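Local atomic coordinates of PAN2-PAN3 deadenylation complex catalytic subunit pan2 (Neurospora crassa, PDB entry 4CZW), a protein that probably shortens the poly(A) tails of messenger RNAs as the catalytic exonuclease subunit of the PAN2-PAN3 deadenylation complex. Residues S99-N104 with V557-V562; N206-P211 with Q229-G234; Y495-E500 with L517-S522. All blocks are in the same frame, centred on the assembly; numbering follows the deposited sequence.

Interaction 1: residues S99-N104 with V557-V562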
ATOM      1  N   SER A  99      -5.258  -3.722 -12.379  1.00 38.58           N
ATOM      2  CA  SER A  99      -3.988  -3.785 -11.662  1.00 39.97           C
ATOM      3  C   SER A  99      -3.504  -2.436 -11.137  1.00 45.81           C
ATOM      4  O   SER A  99      -3.790  -1.386 -11.712  1.00 48.79           O
ATOM      5  CB  SER A  99      -2.906  -4.389 -12.562  1.00 41.08           C
ATOM      6  OG  SER A  99      -2.582  -3.516 -13.630  1.00 45.40           O
ATOM      7  N   CYS A 100      -2.767  -2.489 -10.033  1.00 44.25           N
ATOM      8  CA  CYS A 100      -2.075  -1.327  -9.492  1.00 28.99           C
ATOM      9  C   CYS A 100      -0.596  -1.664  -9.353  1.00 43.81           C
ATOM     10  O   CYS A 100      -0.170  -2.763  -9.707  1.00 39.71           O
ATOM     11  CB  CYS A 100      -2.662  -0.914  -8.140  1.00 33.77           C
ATOM     12  SG  CYS A 100      -4.383  -0.359  -8.189  1.00 46.61           S
ATOM     13  N   HIS A 101       0.188  -0.720  -8.842  1.00 42.87           N
ATOM     14  CA  HIS A 101       1.591  -0.986  -8.546  1.00 34.45           C
ATOM     15  C   HIS A 101       2.084  -0.071  -7.430  1.00 45.29           C
ATOM     16  O   HIS A 101       1.630   1.066  -7.300  1.00 43.18           O
ATOM     17  CB  HIS A 101       2.457  -0.826  -9.801  1.00 31.88           C
ATOM     18  CG  HIS A 101       2.566   0.583 -10.295  1.00 42.54           C
ATOM     19  ND1 HIS A 101       3.651   1.386 -10.018  1.00 43.40           N
ATOM     20  CD2 HIS A 101       1.730   1.327 -11.057  1.00 42.46           C
ATOM     21  CE1 HIS A 101       3.477   2.567 -10.585  1.00 42.70           C
ATOM     22  NE2 HIS A 101       2.321   2.558 -11.222  1.00 44.21           N
ATOM     23  N   ALA A 102       3.008  -0.579  -6.622  1.00 44.70           N
ATOM     24  CA  ALA A 102       3.499   0.155  -5.461  1.00 46.52           C
ATOM     25  C   ALA A 102       4.946   0.597  -5.647  1.00 48.68           C
ATOM     26  O   ALA A 102       5.786   0.371  -4.777  1.00 56.90           O
ATOM     27  CB  ALA A 102       3.363  -0.695  -4.207  1.00 43.17           C
ATOM     28  N   THR A 103       5.226   1.234  -6.779  1.00 48.25           N
ATOM     29  CA  THR A 103       6.580   1.672  -7.107  1.00 46.34           C
ATOM     30  C   THR A 103       7.126   2.685  -6.103  1.00 45.22           C
ATOM     31  O   THR A 103       8.223   2.510  -5.572  1.00 47.46           O
ATOM     32  CB  THR A 103       6.639   2.290  -8.518  1.00 40.98           C
ATOM     33  OG1 THR A 103       6.307   1.295  -9.493  1.00 51.94           O
ATOM     34  CG2 THR A 103       8.029   2.827  -8.807  1.00 35.95           C
ATOM     35  N   ASN A 104       6.355   3.739  -5.847  1.00 42.91           N
ATOM     36  CA  ASN A 104       6.775   4.798  -4.931  1.00 49.79           C
ATOM     37  C   ASN A 104       7.063   4.287  -3.523  1.00 52.82           C
ATOM     38  O   ASN A 104       7.970   4.776  -2.849  1.00 47.55           O
ATOM     39  CB  ASN A 104       5.711   5.896  -4.861  1.00 37.18           C
ATOM     40  CG  ASN A 104       5.566   6.658  -6.163  1.00 41.07           C
ATOM     41  OD1 ASN A 104       6.350   6.479  -7.095  1.00 44.55           O
ATOM     42  ND2 ASN A 104       4.565   7.530  -6.227  1.00 36.32           N
ATOM     43  N   VAL A 557       3.282   6.762 -13.964  1.00 42.66           N
ATOM     44  CA  VAL A 557       4.607   7.125 -13.476  1.00 45.55           C
ATOM     45  C   VAL A 557       4.498   7.925 -12.179  1.00 33.74           C
ATOM     46  O   VAL A 557       5.351   7.819 -11.297  1.00 39.37           O
ATOM     47  CB  VAL A 557       5.391   7.924 -14.534  1.00 48.80           C
ATOM     48  CG1 VAL A 557       6.795   8.238 -14.043  1.00 41.88           C
ATOM     49  CG2 VAL A 557       5.449   7.142 -15.836  1.00 37.05           C
ATOM     50  N   ILE A 558       3.435   8.716 -12.062  1.00 38.60           N
ATOM     51  CA  ILE A 558       3.120   9.402 -10.813  1.00 38.49           C
ATOM     52  C   ILE A 558       2.792   8.364  -9.739  1.00 44.18           C
ATOM     53  O   ILE A 558       2.986   8.603  -8.543  1.00 45.20           O
ATOM     54  CB  ILE A 558       1.939  10.394 -10.992  1.00 41.77           C
ATOM     55  CG1 ILE A 558       2.344  11.552 -11.904  1.00 42.23           C
ATOM     56  CG2 ILE A 558       1.465  10.949  -9.657  1.00 29.96           C
ATOM     57  CD1 ILE A 558       1.228  12.541 -12.166  1.00 35.79           C
ATOM     58  N   ASN A 559       2.325   7.200 -10.191  1.00 43.99           N
ATOM     59  CA  ASN A 559       1.900   6.098  -9.327  1.00 45.45           C
ATOM     60  C   ASN A 559       0.683   6.502  -8.501  1.00 44.56           C
ATOM     61  O   ASN A 559       0.739   6.557  -7.272  1.00 41.74           O
ATOM     62  CB  ASN A 559       3.043   5.637  -8.415  1.00 40.08           C
ATOM     63  CG  ASN A 559       2.822   4.246  -7.847  1.00 39.11           C
ATOM     64  OD1 ASN A 559       3.699   3.689  -7.188  1.00 46.00           O
ATOM     65  ND2 ASN A 559       1.654   3.671  -8.114  1.00 42.80           N
ATOM     66  N   ILE A 560      -0.416   6.780  -9.194  1.00 40.60           N
ATOM     67  CA  ILE A 560      -1.654   7.190  -8.549  1.00 37.31           C
ATOM     68  C   ILE A 560      -2.852   6.677  -9.348  1.00 43.08           C
ATOM     69  O   ILE A 560      -2.732   6.378 -10.538  1.00 45.02           O
ATOM     70  CB  ILE A 560      -1.729   8.727  -8.407  1.00 35.62           C
ATOM     71  CG1 ILE A 560      -2.717   9.127  -7.307  1.00 41.02           C
ATOM     72  CG2 ILE A 560      -2.084   9.379  -9.737  1.00 39.83           C
ATOM     73  CD1 ILE A 560      -2.756  10.612  -7.039  1.00 41.18           C
ATOM     74  N   GLN A 561      -3.997   6.555  -8.684  1.00 44.14           N
ATOM     75  CA  GLN A 561      -5.225   6.117  -9.338  1.00 39.47           C
ATOM     76  C   GLN A 561      -6.295   7.198  -9.247  1.00 46.70           C
ATOM     77  O   GLN A 561      -6.641   7.651  -8.155  1.00 46.95           O
ATOM     78  CB  GLN A 561      -5.734   4.815  -8.715  1.00 38.93           C
ATOM     79  CG  GLN A 561      -4.854   3.602  -8.986  1.00 43.88           C
ATOM     80  CD  GLN A 561      -5.037   3.043 -10.385  1.00 45.56           C
ATOM     81  OE1 GLN A 561      -6.032   3.322 -11.053  1.00 48.13           O
ATOM     82  NE2 GLN A 561      -4.074   2.247 -10.834  1.00 45.10           N
ATOM     83  N   VAL A 562      -6.813   7.614 -10.398  1.00 41.49           N
ATOM     84  CA  VAL A 562      -7.845   8.641 -10.446  1.00 35.52           C
ATOM     85  C   VAL A 562      -9.118   8.096 -11.083  1.00 34.98           C
ATOM     86  O   VAL A 562      -9.078   7.559 -12.192  1.00 42.04           O
ATOM     87  CB  VAL A 562      -7.373   9.883 -11.230  1.00 42.46           C
ATOM     88  CG1 VAL A 562      -8.394  11.003 -11.114  1.00 38.25           C
ATOM     89  CG2 VAL A 562      -6.013  10.345 -10.728  1.00 36.72           C
TER
HETATM   90  O   HOH W   1      -1.400   1.904  -9.212  1.00 42.88           O
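CG of Asn-559 is swung opposite its own backbone N (chi1 -161°), and CG of His-101 sits between backbone N and carbonyl carbon (chi1 68°); together these torsions stack the amide on the imidazole, planes 6° apart. Asn-559 ND2 lies over one ring face, displaced toward the rim at His-101 CE1. Both ends of this buried amide are used. Asn-559 ND2 gives a fairly straight 2.7 Å hydrogen bond to His-101 O, approaching tilted from that carbonyl's plane. Asn-559 OD1 accepts from Asn-104 N at 3.0 Å, the N-H lying in the amide's carbonyl plane, and Thr-103 N is 2.9 Å from the same OD1. Ala-102 holds the N-cap of helix 103-109 without a side-chain oxygen, so OD1 from the exonuclease domain supplies an acceptor at the start of a helix in the USP-like domain. Asn-104 answers with ND2 to Ile-558 O at 3.0 Å, its side chain running past that of Asn-559 in the opposite direction. His-101 ND1 and Thr-103 OG1 share a 2.7 Å hydrogen bond that helps fix the ring's rotation. Farther along, one water accepts from both His-101 N and Gln-561 NE2. Asn-559, with positive phi, is the C-prime residue of a Schellman motif ending helix 551-558, so a helix end in one domain meets a helix start in the other. Met-91 of helix 81-94 packs on Asn-559 and Gln-561; Tyr-533 of helix 529-541 touches Asn-104 and bonds Asn-559 O, while strand 99-100 runs parallel to strand 40-41.

Interaction 2: residues N206-P211 with Q229-G234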
ATOM      1  N   ASN A 206       4.382 -11.718  16.196  1.00 45.92           N
ATOM      2  CA  ASN A 206       4.691 -12.950  16.911  1.00 44.55           C
ATOM      3  C   ASN A 206       5.083 -14.093  15.980  1.00 49.83           C
ATOM      4  O   ASN A 206       4.758 -14.081  14.792  1.00 53.16           O
ATOM      5  CB  ASN A 206       3.504 -13.372  17.775  1.00 41.42           C
ATOM      6  CG  ASN A 206       3.311 -12.471  18.977  1.00 48.64           C
ATOM      7  OD1 ASN A 206       2.517 -11.532  18.946  1.00 56.42           O
ATOM      8  ND2 ASN A 206       4.046 -12.753  20.047  1.00 46.48           N
ATOM      9  N   LYS A 207       5.788 -15.076  16.530  1.00 47.48           N
ATOM     10  CA  LYS A 207       6.230 -16.234  15.763  1.00 48.32           C
ATOM     11  C   LYS A 207       5.629 -17.519  16.321  1.00 51.81           C
ATOM     12  O   LYS A 207       5.597 -17.719  17.534  1.00 58.46           O
ATOM     13  CB  LYS A 207       7.757 -16.331  15.766  1.00 50.37           C
ATOM     14  CG  LYS A 207       8.469 -15.092  15.251  1.00 58.87           C
ATOM     15  CD  LYS A 207       9.978 -15.263  15.317  1.00 62.00           C
ATOM     16  CE  LYS A 207      10.704 -14.017  14.838  1.00 72.13           C
ATOM     17  NZ  LYS A 207      12.182 -14.179  14.905  1.00 90.79           N
ATOM     18  N   LEU A 208       5.156 -18.387  15.434  1.00 50.69           N
ATOM     19  CA  LEU A 208       4.585 -19.663  15.847  1.00 46.00           C
ATOM     20  C   LEU A 208       5.668 -20.590  16.389  1.00 52.45           C
ATOM     21  O   LEU A 208       6.839 -20.469  16.030  1.00 53.65           O
ATOM     22  CB  LEU A 208       3.851 -20.331  14.683  1.00 45.12           C
ATOM     23  CG  LEU A 208       2.628 -19.594  14.132  1.00 47.05           C
ATOM     24  CD1 LEU A 208       1.906 -20.447  13.100  1.00 47.17           C
ATOM     25  CD2 LEU A 208       1.686 -19.191  15.256  1.00 42.99           C
ATOM     26  N   CYS A 209       5.270 -21.515  17.257  1.00 53.98           N
ATOM     27  CA  CYS A 209       6.209 -22.452  17.864  1.00 49.57           C
ATOM     28  C   CYS A 209       5.655 -23.874  17.838  1.00 51.89           C
ATOM     29  O   CYS A 209       4.504 -24.108  18.206  1.00 51.95           O
ATOM     30  CB  CYS A 209       6.530 -22.032  19.299  1.00 54.14           C
ATOM     31  SG  CYS A 209       7.774 -23.055  20.118  1.00 72.43           S
ATOM     32  N   TYR A 210       6.483 -24.821  17.408  1.00 50.62           N
ATOM     33  CA  TYR A 210       6.052 -26.208  17.258  1.00 57.84           C
ATOM     34  C   TYR A 210       6.761 -27.135  18.242  1.00 62.24           C
ATOM     35  O   TYR A 210       7.927 -26.922  18.571  1.00 61.13           O
ATOM     36  CB  TYR A 210       6.293 -26.682  15.822  1.00 53.14           C
ATOM     37  CG  TYR A 210       5.697 -25.771  14.773  1.00 55.89           C
ATOM     38  CD1 TYR A 210       4.361 -25.880  14.408  1.00 53.11           C
ATOM     39  CD2 TYR A 210       6.470 -24.801  14.149  1.00 57.14           C
ATOM     40  CE1 TYR A 210       3.812 -25.048  13.451  1.00 53.35           C
ATOM     41  CE2 TYR A 210       5.929 -23.966  13.191  1.00 50.50           C
ATOM     42  CZ  TYR A 210       4.601 -24.093  12.845  1.00 54.40           C
ATOM     43  OH  TYR A 210       4.060 -23.262  11.890  1.00 50.49           O
ATOM     44  N   PRO A 211       6.052 -28.172  18.716  1.00 71.39           N
ATOM     45  CA  PRO A 211       6.617 -29.151  19.652  1.00 73.08           C
ATOM     46  C   PRO A 211       7.565 -30.138  18.976  1.00 80.25           C
ATOM     47  O   PRO A 211       7.896 -29.963  17.801  1.00 94.13           O
ATOM     48  CB  PRO A 211       5.379 -29.871  20.187  1.00 74.47           C
ATOM     49  CG  PRO A 211       4.400 -29.784  19.071  1.00 65.82           C
ATOM     50  CD  PRO A 211       4.630 -28.443  18.432  1.00 68.55           C
ATOM     51  N   GLN A 229      -2.886 -24.360  19.953  1.00 49.21           N
ATOM     52  CA  GLN A 229      -1.763 -24.755  20.794  1.00 44.95           C
ATOM     53  C   GLN A 229      -0.452 -24.168  20.281  1.00 47.10           C
ATOM     54  O   GLN A 229       0.408 -23.767  21.066  1.00 46.46           O
ATOM     55  CB  GLN A 229      -1.664 -26.280  20.867  1.00 46.52           C
ATOM     56  CG  GLN A 229      -2.816 -26.943  21.604  1.00 56.54           C
ATOM     57  CD  GLN A 229      -2.847 -28.446  21.404  1.00 69.00           C
ATOM     58  OE1 GLN A 229      -2.188 -28.978  20.510  1.00 64.56           O
ATOM     59  NE2 GLN A 229      -3.614 -29.139  22.237  1.00 77.48           N
ATOM     60  N   VAL A 230      -0.305 -24.124  18.961  1.00 46.41           N
ATOM     61  CA  VAL A 230       0.892 -23.572  18.337  1.00 48.87           C
ATOM     62  C   VAL A 230       0.964 -22.062  18.559  1.00 49.53           C
ATOM     63  O   VAL A 230       2.035 -21.510  18.816  1.00 44.37           O
ATOM     64  CB  VAL A 230       0.931 -23.886  16.825  1.00 48.46           C
ATOM     65  CG1 VAL A 230       2.081 -23.158  16.149  1.00 45.06           C
ATOM     66  CG2 VAL A 230       1.045 -25.386  16.603  1.00 39.59           C
ATOM     67  N   LEU A 231      -0.187 -21.403  18.472  1.00 48.58           N
ATOM     68  CA  LEU A 231      -0.273 -19.968  18.724  1.00 46.61           C
ATOM     69  C   LEU A 231       0.067 -19.644  20.176  1.00 49.68           C
ATOM     70  O   LEU A 231       0.815 -18.704  20.452  1.00 44.75           O
ATOM     71  CB  LEU A 231      -1.671 -19.448  18.382  1.00 40.74           C
ATOM     72  CG  LEU A 231      -1.951 -17.985  18.727  1.00 40.54           C
ATOM     73  CD1 LEU A 231      -0.954 -17.068  18.037  1.00 43.35           C
ATOM     74  CD2 LEU A 231      -3.374 -17.609  18.351  1.00 49.56           C
ATOM     75  N   LYS A 232      -0.489 -20.425  21.096  1.00 47.27           N
ATOM     76  CA  LYS A 232      -0.237 -20.245  22.521  1.00 44.30           C
ATOM     77  C   LYS A 232       1.241 -20.427  22.852  1.00 46.81           C
ATOM     78  O   LYS A 232       1.812 -19.665  23.633  1.00 44.35           O
ATOM     79  CB  LYS A 232      -1.081 -21.224  23.340  1.00 47.44           C
ATOM     80  CG  LYS A 232      -0.714 -21.276  24.814  1.00 58.54           C
ATOM     81  CD  LYS A 232      -1.584 -22.266  25.571  1.00 60.23           C
ATOM     82  CE  LYS A 232      -1.153 -22.375  27.024  1.00 59.15           C
ATOM     83  NZ  LYS A 232      -1.169 -21.054  27.712  1.00 58.04           N
ATOM     84  N   ALA A 233       1.854 -21.439  22.248  1.00 43.36           N
ATOM     85  CA  ALA A 233       3.264 -21.732  22.478  1.00 37.84           C
ATOM     86  C   ALA A 233       4.156 -20.619  21.936  1.00 47.31           C
ATOM     87  O   ALA A 233       5.240 -20.368  22.464  1.00 54.58           O
ATOM     88  CB  ALA A 233       3.635 -23.063  21.847  1.00 36.75           C
ATOM     89  N   GLY A 234       3.693 -19.956  20.882  1.00 55.28           N
ATOM     90  CA  GLY A 234       4.449 -18.881  20.268  1.00 48.18           C
ATOM     91  C   GLY A 234       4.428 -17.607  21.089  1.00 52.10           C
ATOM     92  O   GLY A 234       5.460 -16.962  21.274  1.00 55.74           O
TER
HETATM   93  O   HOH W   2       6.002 -14.673  19.455  1.00 42.24           O
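Val-230 enters the contact through CG1, which its first torsion (chi1 173°) sets opposite the backbone N. This one methyl meets three residues of segment 206-211: it lies 3.6 Å from Leu-208 CB and also touches Cys-209 O and Tyr-210 CE1. The Leu-208 side chain crosses that of Val-230 at about a right angle, and the Tyr-210 ring meets it slantwise. The phenol end of Tyr-210 is held elsewhere, with OH hydrogen-bonded to Trp-282 NE1 and Thr-271 O. One residue on, Leu-231 is met by Leu-208 CD2, which lies 4.1 Å from Leu-231 CA; Leu-269 of strand 266-270 also packs on Leu-231. Helix 227-235 thus lies against the residues that follow strand 206-207, which pairs in parallel with strand 266-270 in the mixed sheet of the USP-like domain, a domain predicted to be inactive as a protease and to serve as a scaffold. Ala-233 turns its methyl toward segment 206-211, and its CB is 4.0 Å from Cys-209 CB. At Gly-234 the two backbones are nearest, CA atoms of Leu-208 and Gly-234 being 4.5 Å apart, and a CB here would point toward the facing segment and collide with Lys-207 O. A bridging water donates to Gly-234 O and accepts from Lys-207 N and, at 2.8 Å, from Asn-206 ND2.

Interaction 3: residues Y495-E500 with L517-S522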
ATOM      1  N   TYR A 495       9.623  20.681  -9.236  1.00 50.27           N
ATOM      2  CA  TYR A 495      10.679  19.823  -9.751  1.00 48.80           C
ATOM      3  C   TYR A 495      11.064  18.838  -8.655  1.00 51.07           C
ATOM      4  O   TYR A 495      11.047  19.180  -7.471  1.00 50.94           O
ATOM      5  CB  TYR A 495      11.886  20.645 -10.205  1.00 48.01           C
ATOM      6  CG  TYR A 495      11.681  21.370 -11.517  1.00 43.09           C
ATOM      7  CD1 TYR A 495      10.759  22.404 -11.627  1.00 45.61           C
ATOM      8  CD2 TYR A 495      12.415  21.027 -12.645  1.00 45.26           C
ATOM      9  CE1 TYR A 495      10.574  23.073 -12.822  1.00 43.97           C
ATOM     10  CE2 TYR A 495      12.236  21.690 -13.844  1.00 46.97           C
ATOM     11  CZ  TYR A 495      11.315  22.712 -13.926  1.00 45.96           C
ATOM     12  OH  TYR A 495      11.131  23.374 -15.118  1.00 49.78           O
ATOM     13  N   ILE A 496      11.404  17.613  -9.041  1.00 47.95           N
ATOM     14  CA  ILE A 496      11.602  16.548  -8.065  1.00 48.64           C
ATOM     15  C   ILE A 496      13.069  16.281  -7.757  1.00 58.75           C
ATOM     16  O   ILE A 496      13.854  15.963  -8.650  1.00 50.52           O
ATOM     17  CB  ILE A 496      10.959  15.234  -8.541  1.00 50.80           C
ATOM     18  CG1 ILE A 496       9.509  15.476  -8.968  1.00 46.76           C
ATOM     19  CG2 ILE A 496      11.038  14.175  -7.452  1.00 39.36           C
ATOM     20  CD1 ILE A 496       8.662  16.113  -7.896  1.00 45.24           C
ATOM     21  N   HIS A 497      13.431  16.410  -6.485  1.00 60.63           N
ATOM     22  CA  HIS A 497      14.755  16.014  -6.028  1.00 53.43           C
ATOM     23  C   HIS A 497      14.820  14.494  -5.981  1.00 54.33           C
ATOM     24  O   HIS A 497      14.476  13.876  -4.974  1.00 61.29           O
ATOM     25  CB  HIS A 497      15.070  16.613  -4.656  1.00 59.78           C
ATOM     26  CG  HIS A 497      16.449  16.304  -4.161  1.00 70.26           C
ATOM     27  ND1 HIS A 497      17.405  15.696  -4.947  1.00 67.06           N
ATOM     28  CD2 HIS A 497      17.036  16.520  -2.960  1.00 60.42           C
ATOM     29  CE1 HIS A 497      18.517  15.548  -4.252  1.00 60.10           C
ATOM     30  NE2 HIS A 497      18.320  16.040  -3.042  1.00 67.30           N
ATOM     31  N   ILE A 498      15.259  13.898  -7.083  1.00 54.21           N
ATOM     32  CA  ILE A 498      15.287  12.448  -7.215  1.00 59.45           C
ATOM     33  C   ILE A 498      16.517  11.846  -6.544  1.00 66.30           C
ATOM     34  O   ILE A 498      17.652  12.192  -6.874  1.00 69.45           O
ATOM     35  CB  ILE A 498      15.250  12.033  -8.695  1.00 59.12           C
ATOM     36  CG1 ILE A 498      13.994  12.602  -9.359  1.00 49.82           C
ATOM     37  CG2 ILE A 498      15.299  10.519  -8.829  1.00 59.25           C
ATOM     38  CD1 ILE A 498      13.936  12.388 -10.845  1.00 52.18           C
ATOM     39  N   LYS A 499      16.278  10.942  -5.600  1.00 72.65           N
ATOM     40  CA  LYS A 499      17.354  10.312  -4.844  1.00 69.38           C
ATOM     41  C   LYS A 499      17.849   9.038  -5.522  1.00 69.56           C
ATOM     42  O   LYS A 499      18.508   8.206  -4.897  1.00 82.01           O
ATOM     43  CB  LYS A 499      16.887  10.004  -3.419  1.00 70.12           C
ATOM     44  CG  LYS A 499      16.554  11.243  -2.599  1.00 76.40           C
ATOM     45  CD  LYS A 499      15.136  11.189  -2.049  1.00 71.08           C
ATOM     46  CE  LYS A 499      14.949  10.012  -1.104  1.00 72.55           C
ATOM     47  NZ  LYS A 499      13.576   9.978  -0.528  1.00 69.34           N
ATOM     48  N   GLU A 500      17.527   8.892  -6.803  1.00 67.61           N
ATOM     49  CA  GLU A 500      17.977   7.746  -7.583  1.00 67.77           C
ATOM     50  C   GLU A 500      19.074   8.164  -8.556  1.00 68.22           C
ATOM     51  O   GLU A 500      19.401   9.347  -8.663  1.00 67.72           O
ATOM     52  CB  GLU A 500      16.807   7.119  -8.344  1.00 68.26           C
ATOM     53  CG  GLU A 500      15.569   6.870  -7.496  1.00 70.72           C
ATOM     54  CD  GLU A 500      15.783   5.797  -6.447  1.00 80.65           C
ATOM     55  OE1 GLU A 500      16.472   4.800  -6.747  1.00 90.66           O
ATOM     56  OE2 GLU A 500      15.264   5.953  -5.322  1.00 75.30           O
ATOM     57  N   LEU A 517      17.417  19.944 -11.228  1.00 61.37           N
ATOM     58  CA  LEU A 517      17.232  18.933 -10.194  1.00 61.61           C
ATOM     59  C   LEU A 517      18.354  18.961  -9.157  1.00 66.71           C
ATOM     60  O   LEU A 517      18.312  18.231  -8.168  1.00 66.62           O
ATOM     61  CB  LEU A 517      17.136  17.542 -10.823  1.00 54.76           C
ATOM     62  CG  LEU A 517      16.046  17.357 -11.881  1.00 52.12           C
ATOM     63  CD1 LEU A 517      16.014  15.918 -12.377  1.00 47.77           C
ATOM     64  CD2 LEU A 517      14.688  17.774 -11.337  1.00 50.60           C
ATOM     65  N   ASP A 518      19.355  19.805  -9.388  1.00 63.96           N
ATOM     66  CA  ASP A 518      20.470  19.947  -8.456  1.00 61.89           C
ATOM     67  C   ASP A 518      20.109  20.899  -7.319  1.00 61.32           C
ATOM     68  O   ASP A 518      19.910  22.090  -7.546  1.00 63.19           O
ATOM     69  CB  ASP A 518      21.721  20.444  -9.183  1.00 69.47           C
ATOM     70  CG  ASP A 518      22.921  20.563  -8.263  1.00 72.37           C
ATOM     71  OD1 ASP A 518      23.661  19.568  -8.118  1.00 86.62           O
ATOM     72  OD2 ASP A 518      23.124  21.653  -7.688  1.00 72.82           O
ATOM     73  N   PRO A 519      20.039  20.371  -6.086  1.00 62.65           N
ATOM     74  CA  PRO A 519      19.585  21.102  -4.895  1.00 63.26           C
ATOM     75  C   PRO A 519      20.382  22.373  -4.605  1.00 68.71           C
ATOM     76  O   PRO A 519      19.867  23.281  -3.953  1.00 66.12           O
ATOM     77  CB  PRO A 519      19.780  20.084  -3.766  1.00 59.27           C
ATOM     78  CG  PRO A 519      19.779  18.759  -4.439  1.00 55.53           C
ATOM     79  CD  PRO A 519      20.423  18.986  -5.767  1.00 62.90           C
ATOM     80  N   ILE A 520      21.618  22.433  -5.085  1.00 64.70           N
ATOM     81  CA  ILE A 520      22.487  23.570  -4.812  1.00 67.66           C
ATOM     82  C   ILE A 520      22.275  24.714  -5.803  1.00 69.17           C
ATOM     83  O   ILE A 520      22.270  25.885  -5.421  1.00 71.15           O
ATOM     84  CB  ILE A 520      23.973  23.153  -4.838  1.00 74.54           C
ATOM     85  CG1 ILE A 520      24.222  22.001  -3.862  1.00 66.67           C
ATOM     86  CG2 ILE A 520      24.874  24.335  -4.507  1.00 67.78           C
ATOM     87  CD1 ILE A 520      25.659  21.528  -3.830  1.00 62.83           C
ATOM     88  N   ASN A 521      22.084  24.372  -7.074  1.00 68.98           N
ATOM     89  CA  ASN A 521      22.056  25.380  -8.133  1.00 70.86           C
ATOM     90  C   ASN A 521      20.696  25.577  -8.801  1.00 69.92           C
ATOM     91  O   ASN A 521      20.560  26.421  -9.688  1.00 72.57           O
ATOM     92  CB  ASN A 521      23.094  25.027  -9.201  1.00 76.30           C
ATOM     93  CG  ASN A 521      24.511  25.051  -8.667  1.00 75.46           C
ATOM     94  OD1 ASN A 521      24.895  25.963  -7.934  1.00 76.40           O
ATOM     95  ND2 ASN A 521      25.297  24.043  -9.026  1.00 63.33           N
ATOM     96  N   SER A 522      19.695  24.809  -8.384  1.00 70.76           N
ATOM     97  CA  SER A 522      18.373  24.896  -9.000  1.00 62.39           C
ATOM     98  C   SER A 522      17.694  26.230  -8.715  1.00 69.35           C
ATOM     99  O   SER A 522      17.794  26.768  -7.613  1.00 67.97           O
ATOM    100  CB  SER A 522      17.476  23.752  -8.520  1.00 66.00           C
ATOM    101  OG  SER A 522      16.194  23.825  -9.121  1.00 65.88           O
TER
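Pro-519 lays its CG over one face of the His-497 imidazole, a CH-pi contact with that carbon 3.6 Å from the ring centroid and 21° off the ring normal, nearer the rim at NE2. The contact lies in the RNase H-like fold of the DEDD-type exonuclease domain, where the chain leaving strand 490-496 meets the loop between helix 514-517 and strand 525-527. The buried side chain of Leu-517 packs on the end of the strand. Its CD2 reaches 3.3 Å from Ile-496 O and also lies 4.2 Å from Tyr-495 CB, near the plane of the tyrosine ring at its edge; the other branch, Leu-517 CD1, is 4.4 Å from Ile-498 CD1. No hydrogen bond crosses between the two segments, so van der Waals and CH-pi contacts carry the meeting. The imidazole stands out to the proline because CG of His-497 is turned opposite the backbone N (chi1 -177°). Putting an alanine at His-497 takes away the imidazole face under Pro-519, and the proline end of the loop would probably be freer to shift from the strand end. Behind this first shell, Leu-526 of strand 525-527 touches Tyr-495, His-497, Leu-517 and Pro-519 alike, and that strand pairs in parallel with 490-496. Asp-518 helps shape the loop: its backbone O accepts from Ser-522 N at 2.9 Å, and Ser-522 OG in turn bonds Asp-516 O and Arg-524 N. The carboxylate forms an Asx motif round Pro-519, with a weak bond from Ile-520 N to Asp-518 OD2 and a firmer one, 3.0 Å long, from Asn-521 N to the anti lone pair of the same OD2.

In the fold
Interaction 1 joins the two domains of the chain, whereas interaction 2 lies within the USP-like domain and interaction 3 within the exonuclease. The last two sit on opposite sides of the chain's centre, their own centres 49 Å apart; along the sequence both are nested in the long loop that interaction 1 closes. Interactions 1 and 3 come within about 8 Å at their nearest atoms and approach the probable catalytic metal site from different elements: the side chain of Ile-558 is about 4 Å from that of Asp-554, one turn earlier on the same helix, and the side chain of Tyr-495 about 7 Å from that of Glu-447. Interaction 2 is remote from the metal sites, its nearest atoms about 23 Å from interaction 1.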